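URE2 protein (Saccharomyces cerevisiae, PDB 1G6Y) represses nitrogen catabolism genes by holding phosphorylated GATA activators in the cytoplasm, and has a glutathione S-transferase-like fold with glutathione peroxidase activity. Local coordinates at residues 172-177 against 200-205; 177-182 against 194-199. One frame throughout, in Å; residues are numbered along the deposited sequence.

In the fold
Both contacts lie in the all-helical C-terminal domain of the glutathione S-transferase fold, away from the glutathione site, and their centres are about 7 Å apart. Each joins the last turns of helix 149-180 to the long loop between helix 186-191 and helix 215-224. Along the chain, interaction 2 comes within the span that interaction 1 closes: the chain leaves the helix, makes the short helix 186-191, then returns past 194-199 and 200-205. The two contacts share Leu177 and are tied by the Arg200-Asp182 salt bridge. Together they fold the excursion, consistent with the cap region of Ure2, back onto the helix it left.

Interaction 1: 172-177 against 200-205; sequences ERREAL and RFFDYP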
loop_
_atom_site.group_PDB
_atom_site.type_symbol
_atom_site.label_atom_id
_atom_site.label_comp_id
_atom_site.label_asym_id
_atom_site.label_seq_id
_atom_site.Cartn_x
_atom_site.Cartn_y
_atom_site.Cartn_z
ATOM N N GLU B 172 -10.414 -7.591 20.437
ATOM C CA GLU B 172 -9.904 -8.936 20.677
ATOM C C GLU B 172 -8.620 -8.829 21.470
ATOM O O GLU B 172 -8.393 -9.587 22.412
ATOM C CB GLU B 172 -9.634 -9.656 19.360
ATOM C CG GLU B 172 -10.805 -10.486 18.879
ATOM C CD GLU B 172 -10.568 -11.118 17.524
ATOM O OE1 GLU B 172 -9.480 -11.703 17.316
ATOM O OE2 GLU B 172 -11.479 -11.037 16.669
ATOM N N ARG B 173 -7.781 -7.873 21.088
ATOM C CA ARG B 173 -6.523 -7.660 21.781
ATOM C C ARG B 173 -6.805 -7.306 23.230
ATOM O O ARG B 173 -6.056 -7.696 24.117
ATOM C CB ARG B 173 -5.730 -6.531 21.130
ATOM C CG ARG B 173 -5.616 -6.639 19.623
ATOM C CD ARG B 173 -4.842 -7.857 19.155
ATOM N NE ARG B 173 -4.692 -7.855 17.695
ATOM C CZ ARG B 173 -5.564 -8.379 16.832
ATOM N NH1 ARG B 173 -6.673 -8.973 17.256
ATOM N NH2 ARG B 173 -5.328 -8.295 15.529
ATOM N N ARG B 174 -7.884 -6.569 23.478
ATOM C CA ARG B 174 -8.209 -6.189 24.852
ATOM C C ARG B 174 -8.727 -7.357 25.684
ATOM O O ARG B 174 -8.338 -7.532 26.840
ATOM C CB ARG B 174 -9.229 -5.050 24.892
ATOM C CG ARG B 174 -9.498 -4.601 26.325
ATOM C CD ARG B 174 -10.152 -3.235 26.412
ATOM N NE ARG B 174 -9.286 -2.165 25.923
ATOM C CZ ARG B 174 -8.057 -1.930 26.366
ATOM N NH1 ARG B 174 -7.526 -2.694 27.315
ATOM N NH2 ARG B 174 -7.368 -0.913 25.871
ATOM N N GLU B 175 -9.610 -8.152 25.095
ATOM C CA GLU B 175 -10.155 -9.303 25.789
ATOM C C GLU B 175 -9.018 -10.250 26.150
ATOM O O GLU B 175 -9.032 -10.887 27.197
ATOM C CB GLU B 175 -11.159 -10.029 24.900
ATOM C CG GLU B 175 -11.976 -11.063 25.652
ATOM C CD GLU B 175 -12.811 -11.930 24.737
ATOM O OE1 GLU B 175 -13.507 -11.376 23.849
ATOM O OE2 GLU B 175 -12.771 -13.168 24.916
ATOM N N ALA B 176 -8.027 -10.337 25.273
ATOM C CA ALA B 176 -6.883 -11.207 25.504
ATOM C C ALA B 176 -5.929 -10.637 26.562
ATOM O O ALA B 176 -5.269 -11.392 27.276
ATOM C CB ALA B 176 -6.138 -11.440 24.187
ATOM N N LEU B 177 -5.866 -9.311 26.664
ATOM C CA LEU B 177 -4.984 -8.649 27.623
ATOM C C LEU B 177 -5.541 -8.628 29.026
ATOM O O LEU B 177 -4.799 -8.741 29.999
ATOM C CB LEU B 177 -4.722 -7.207 27.202
ATOM C CG LEU B 177 -4.170 -6.299 28.309
ATOM C CD1 LEU B 177 -2.892 -6.879 28.857
ATOM C CD2 LEU B 177 -3.927 -4.909 27.758
ATOM N N ARG B 200 -8.908 -3.632 35.834
ATOM C CA ARG B 200 -7.928 -2.583 36.078
ATOM C C ARG B 200 -7.164 -2.242 34.785
ATOM O O ARG B 200 -6.689 -1.115 34.605
ATOM C CB ARG B 200 -6.930 -3.054 37.133
ATOM C CG ARG B 200 -7.548 -3.854 38.269
ATOM C CD ARG B 200 -6.847 -5.208 38.450
ATOM N NE ARG B 200 -5.396 -5.084 38.600
ATOM C CZ ARG B 200 -4.572 -6.105 38.832
ATOM N NH1 ARG B 200 -5.057 -7.336 38.942
ATOM N NH2 ARG B 200 -3.264 -5.895 38.948
ATOM N N PHE B 201 -7.047 -3.226 33.893
ATOM C CA PHE B 201 -6.320 -3.054 32.640
ATOM C C PHE B 201 -7.250 -2.846 31.451
ATOM O O PHE B 201 -6.969 -3.313 30.338
ATOM C CB PHE B 201 -5.449 -4.283 32.353
ATOM C CG PHE B 201 -4.698 -4.799 33.543
ATOM C CD1 PHE B 201 -5.353 -5.514 34.540
ATOM C CD2 PHE B 201 -3.334 -4.581 33.663
ATOM C CE1 PHE B 201 -4.659 -6.006 35.638
ATOM C CE2 PHE B 201 -2.625 -5.070 34.762
ATOM C CZ PHE B 201 -3.290 -5.784 35.750
ATOM N N PHE B 202 -8.351 -2.140 31.666
ATOM C CA PHE B 202 -9.278 -1.943 30.570
ATOM C C PHE B 202 -8.913 -0.771 29.676
ATOM O O PHE B 202 -9.271 -0.741 28.495
ATOM C CB PHE B 202 -10.700 -1.769 31.089
ATOM C CG PHE B 202 -11.733 -2.113 30.077
ATOM C CD1 PHE B 202 -11.897 -3.435 29.669
ATOM C CD2 PHE B 202 -12.495 -1.121 29.472
ATOM C CE1 PHE B 202 -12.800 -3.768 28.671
ATOM C CE2 PHE B 202 -13.411 -1.441 28.467
ATOM C CZ PHE B 202 -13.559 -2.770 28.066
ATOM N N ASP B 203 -8.211 0.202 30.240
ATOM C CA ASP B 203 -7.806 1.370 29.479
ATOM C C ASP B 203 -6.350 1.229 29.072
ATOM O O ASP B 203 -5.782 2.137 28.479
ATOM C CB ASP B 203 -8.003 2.636 30.309
ATOM C CG ASP B 203 -7.346 2.545 31.669
ATOM O OD1 ASP B 203 -7.582 1.533 32.366
ATOM O OD2 ASP B 203 -6.602 3.481 32.047
ATOM N N TYR B 204 -5.743 0.089 29.393
ATOM C CA TYR B 204 -4.350 -0.146 29.030
ATOM C C TYR B 204 -4.203 -0.310 27.534
ATOM O O TYR B 204 -5.084 -0.837 26.865
ATOM C CB TYR B 204 -3.794 -1.369 29.746
ATOM C CG TYR B 204 -3.288 -1.035 31.117
ATOM C CD1 TYR B 204 -4.123 -0.427 32.057
ATOM C CD2 TYR B 204 -1.978 -1.326 31.490
ATOM C CE1 TYR B 204 -3.661 -0.122 33.348
ATOM C CE2 TYR B 204 -1.504 -1.024 32.778
ATOM C CZ TYR B 204 -2.354 -0.424 33.699
ATOM O OH TYR B 204 -1.905 -0.133 34.966
ATOM N N PRO B 205 -3.075 0.149 26.983
ATOM C CA PRO B 205 -2.864 0.030 25.541
ATOM C C PRO B 205 -2.732 -1.389 24.979
ATOM O O PRO B 205 -2.014 -2.228 25.528
ATOM C CB PRO B 205 -1.606 0.871 25.313
ATOM C CG PRO B 205 -0.867 0.704 26.607
ATOM C CD PRO B 205 -1.952 0.858 27.626
#
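The polar part of the contact belongs to Arg174, whose guanidinium reaches from helix 149-180 to the backbone of the 200-205 loop. Tyr204 O, at the edge of the group near its plane, accepts a nearly straight hydrogen bond from Arg174 NH2 (164°), though the modelled 2.5 Å is shorter than usual and its exact length doubtful. A second bond to it from Arg174 NH1 (3.1 Å) is bent and weak. Arg174 NE forms a salt bridge with Glu240, and Phe202 O is hydrogen-bonded to Lys243.

The apolar part begins on the same side chain. With CG anti to the backbone N (chi1 -177°), Arg174 runs out toward the loop and lays its CD over a face of the Phe202 ring, a CH-pi contact 3.7 Å from CD to centroid; beyond CD the chain bends at chi3 (-65°), turning the guanidinium toward Tyr204 O. One turn on, Leu177 CD2 packs 4.1 Å from Tyr204 CB, the two side chains crossing at about a right angle.

Arginine suits this place because its methylenes can lie on an aromatic ring while its N-H groups reach a backbone carbonyl of the loop. Tyr204 O and the Glu240 carboxylate thus share one buried cation.

Interaction 2: 177-182 against 194-199; sequences LVMELD and TPMSQS
Val178 CG1 packs against two side chains of the 194-199 loop, 3.4 Å from Met196 CG and 3.4 Å from Ser199 CB. The valine's first torsion, 163°, sets CG1 anti to the backbone N and sends it to the loop; CG2, beside the backbone N, touches Ser199 more loosely, 3.9 Å from Ser199 OG. A beta-branched residue suits the place, since its two methyls cover this part of the loop without a long, flexible chain.

Met196 begins extended and bends only at chi3 (-80°). CG therefore lies by the valine while the terminal methyl carries on to Met179, where the methyl ends of the two residues touch. Met179 is bent at both chi2 and chi3, which brings its thioether end round to the loop, and the two side chains cross at about a right angle. Unbranched, flexible thioether chains can adjust in this way to meet beside the valine.

The polar end is made by Ser199 and Asp182. Ser199 OG donates a weak hydrogen bond of uncertain geometry to Asp182 OD2 (3.0 Å) and also accepts one from Phe201 N. Asp182 has a left-handed backbone conformation (phi and psi both 45°), which aspartate tolerates better than most residues, and its carboxylate has stronger partners elsewhere: Tyr189 OH at OD2, Arg200 and Asn185 at OD1.

Tyr189, from helix 186-191, also packs on Val178, Met196 and Ser199. The contact thus joins an apolar seam to a buried carboxylate. The nearby like charge of Glu184 would oppose its ionisation, but Arg200 and the several hydrogen bonds probably offset this, with the serine bond a minor share of its hold.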
loop_
_atom_site.group_PDB
_atom_site.type_symbol
_atom_site.label_atom_id
_atom_site.label_comp_id
_atom_site.label_asym_id
_atom_site.label_seq_id
_atom_site.Cartn_x
_atom_site.Cartn_y
_atom_site.Cartn_z
ATOM N N LEU B 177 -5.866 -9.311 26.664
ATOM C CA LEU B 177 -4.984 -8.649 27.623
ATOM C C LEU B 177 -5.541 -8.628 29.026
ATOM O O LEU B 177 -4.799 -8.741 29.999
ATOM C CB LEU B 177 -4.722 -7.207 27.202
ATOM C CG LEU B 177 -4.170 -6.299 28.309
ATOM C CD1 LEU B 177 -2.892 -6.879 28.857
ATOM C CD2 LEU B 177 -3.927 -4.909 27.758
ATOM N N VAL B 178 -6.852 -8.448 29.116
ATOM C CA VAL B 178 -7.556 -8.392 30.389
ATOM C C VAL B 178 -7.698 -9.781 30.987
ATOM O O VAL B 178 -7.909 -9.927 32.182
ATOM C CB VAL B 178 -8.962 -7.755 30.203
ATOM C CG1 VAL B 178 -9.850 -8.055 31.396
ATOM C CG2 VAL B 178 -8.820 -6.245 30.015
ATOM N N MET B 179 -7.564 -10.801 30.151
ATOM C CA MET B 179 -7.694 -12.170 30.611
ATOM C C MET B 179 -6.344 -12.725 31.049
ATOM O O MET B 179 -6.272 -13.614 31.898
ATOM C CB MET B 179 -8.268 -13.036 29.496
ATOM C CG MET B 179 -9.102 -14.200 29.987
ATOM S SD MET B 179 -10.779 -13.694 30.413
ATOM C CE MET B 179 -11.635 -13.939 28.793
ATOM N N GLU B 180 -5.277 -12.194 30.460
ATOM C CA GLU B 180 -3.921 -12.632 30.780
ATOM C C GLU B 180 -3.497 -11.999 32.091
ATOM O O GLU B 180 -3.225 -12.694 33.063
ATOM C CB GLU B 180 -2.950 -12.229 29.673
ATOM C CG GLU B 180 -1.752 -13.147 29.571
ATOM C CD GLU B 180 -0.848 -12.798 28.410
ATOM O OE1 GLU B 180 -0.111 -11.790 28.523
ATOM O OE2 GLU B 180 -0.886 -13.529 27.389
ATOM N N LEU B 181 -3.424 -10.675 32.113
ATOM C CA LEU B 181 -3.081 -9.969 33.337
ATOM C C LEU B 181 -4.398 -10.035 34.112
ATOM O O LEU B 181 -5.321 -10.730 33.688
ATOM C CB LEU B 181 -2.721 -8.514 33.026
ATOM C CG LEU B 181 -1.742 -8.231 31.880
ATOM C CD1 LEU B 181 -1.530 -6.731 31.754
ATOM C CD2 LEU B 181 -0.415 -8.926 32.135
ATOM N N ASP B 182 -4.504 -9.332 35.231
ATOM C CA ASP B 182 -5.756 -9.345 35.992
ATOM C C ASP B 182 -6.327 -10.761 36.133
ATOM O O ASP B 182 -7.528 -10.982 35.950
ATOM C CB ASP B 182 -6.789 -8.443 35.308
ATOM C CG ASP B 182 -7.945 -8.089 36.214
ATOM O OD1 ASP B 182 -7.691 -7.697 37.369
ATOM O OD2 ASP B 182 -9.103 -8.188 35.777
ATOM N N THR B 194 -18.850 -10.880 36.011
ATOM C CA THR B 194 -18.353 -9.499 35.909
ATOM C C THR B 194 -18.169 -9.078 34.442
ATOM O O THR B 194 -17.640 -9.839 33.631
ATOM C CB THR B 194 -16.994 -9.331 36.639
ATOM O OG1 THR B 194 -17.094 -9.836 37.974
ATOM C CG2 THR B 194 -16.601 -7.867 36.703
ATOM N N PRO B 195 -18.606 -7.856 34.088
ATOM C CA PRO B 195 -18.520 -7.280 32.737
ATOM C C PRO B 195 -17.150 -7.273 32.048
ATOM O O PRO B 195 -17.080 -7.209 30.816
ATOM C CB PRO B 195 -19.058 -5.869 32.935
ATOM C CG PRO B 195 -20.094 -6.074 33.994
ATOM C CD PRO B 195 -19.373 -6.968 34.979
ATOM N N MET B 196 -16.072 -7.330 32.828
ATOM C CA MET B 196 -14.705 -7.323 32.284
ATOM C C MET B 196 -14.318 -5.914 31.853
ATOM O O MET B 196 -13.135 -5.594 31.699
ATOM C CB MET B 196 -14.569 -8.278 31.083
ATOM C CG MET B 196 -13.114 -8.566 30.672
ATOM S SD MET B 196 -12.891 -9.557 29.139
ATOM C CE MET B 196 -13.157 -11.230 29.704
ATOM N N SER B 197 -15.334 -5.083 31.654
ATOM C CA SER B 197 -15.137 -3.698 31.260
ATOM C C SER B 197 -14.688 -2.932 32.499
ATOM O O SER B 197 -14.344 -1.756 32.434
ATOM C CB SER B 197 -16.444 -3.106 30.722
ATOM O OG SER B 197 -17.433 -3.014 31.740
ATOM N N GLN B 198 -14.695 -3.608 33.639
ATOM C CA GLN B 198 -14.278 -2.959 34.862
ATOM C C GLN B 198 -12.955 -3.509 35.365
ATOM O O GLN B 198 -12.641 -3.403 36.548
ATOM C CB GLN B 198 -15.366 -3.077 35.935
ATOM C CG GLN B 198 -15.513 -4.422 36.606
ATOM C CD GLN B 198 -16.806 -4.517 37.391
ATOM O OE1 GLN B 198 -16.838 -5.078 38.484
ATOM N NE2 GLN B 198 -17.885 -3.976 36.828
ATOM N N SER B 199 -12.185 -4.100 34.457
ATOM C CA SER B 199 -10.874 -4.628 34.803
ATOM C C SER B 199 -9.918 -3.450 34.994
ATOM O O SER B 199 -10.091 -2.401 34.387
ATOM C CB SER B 199 -10.340 -5.523 33.685
ATOM O OG SER B 199 -8.979 -5.871 33.923
#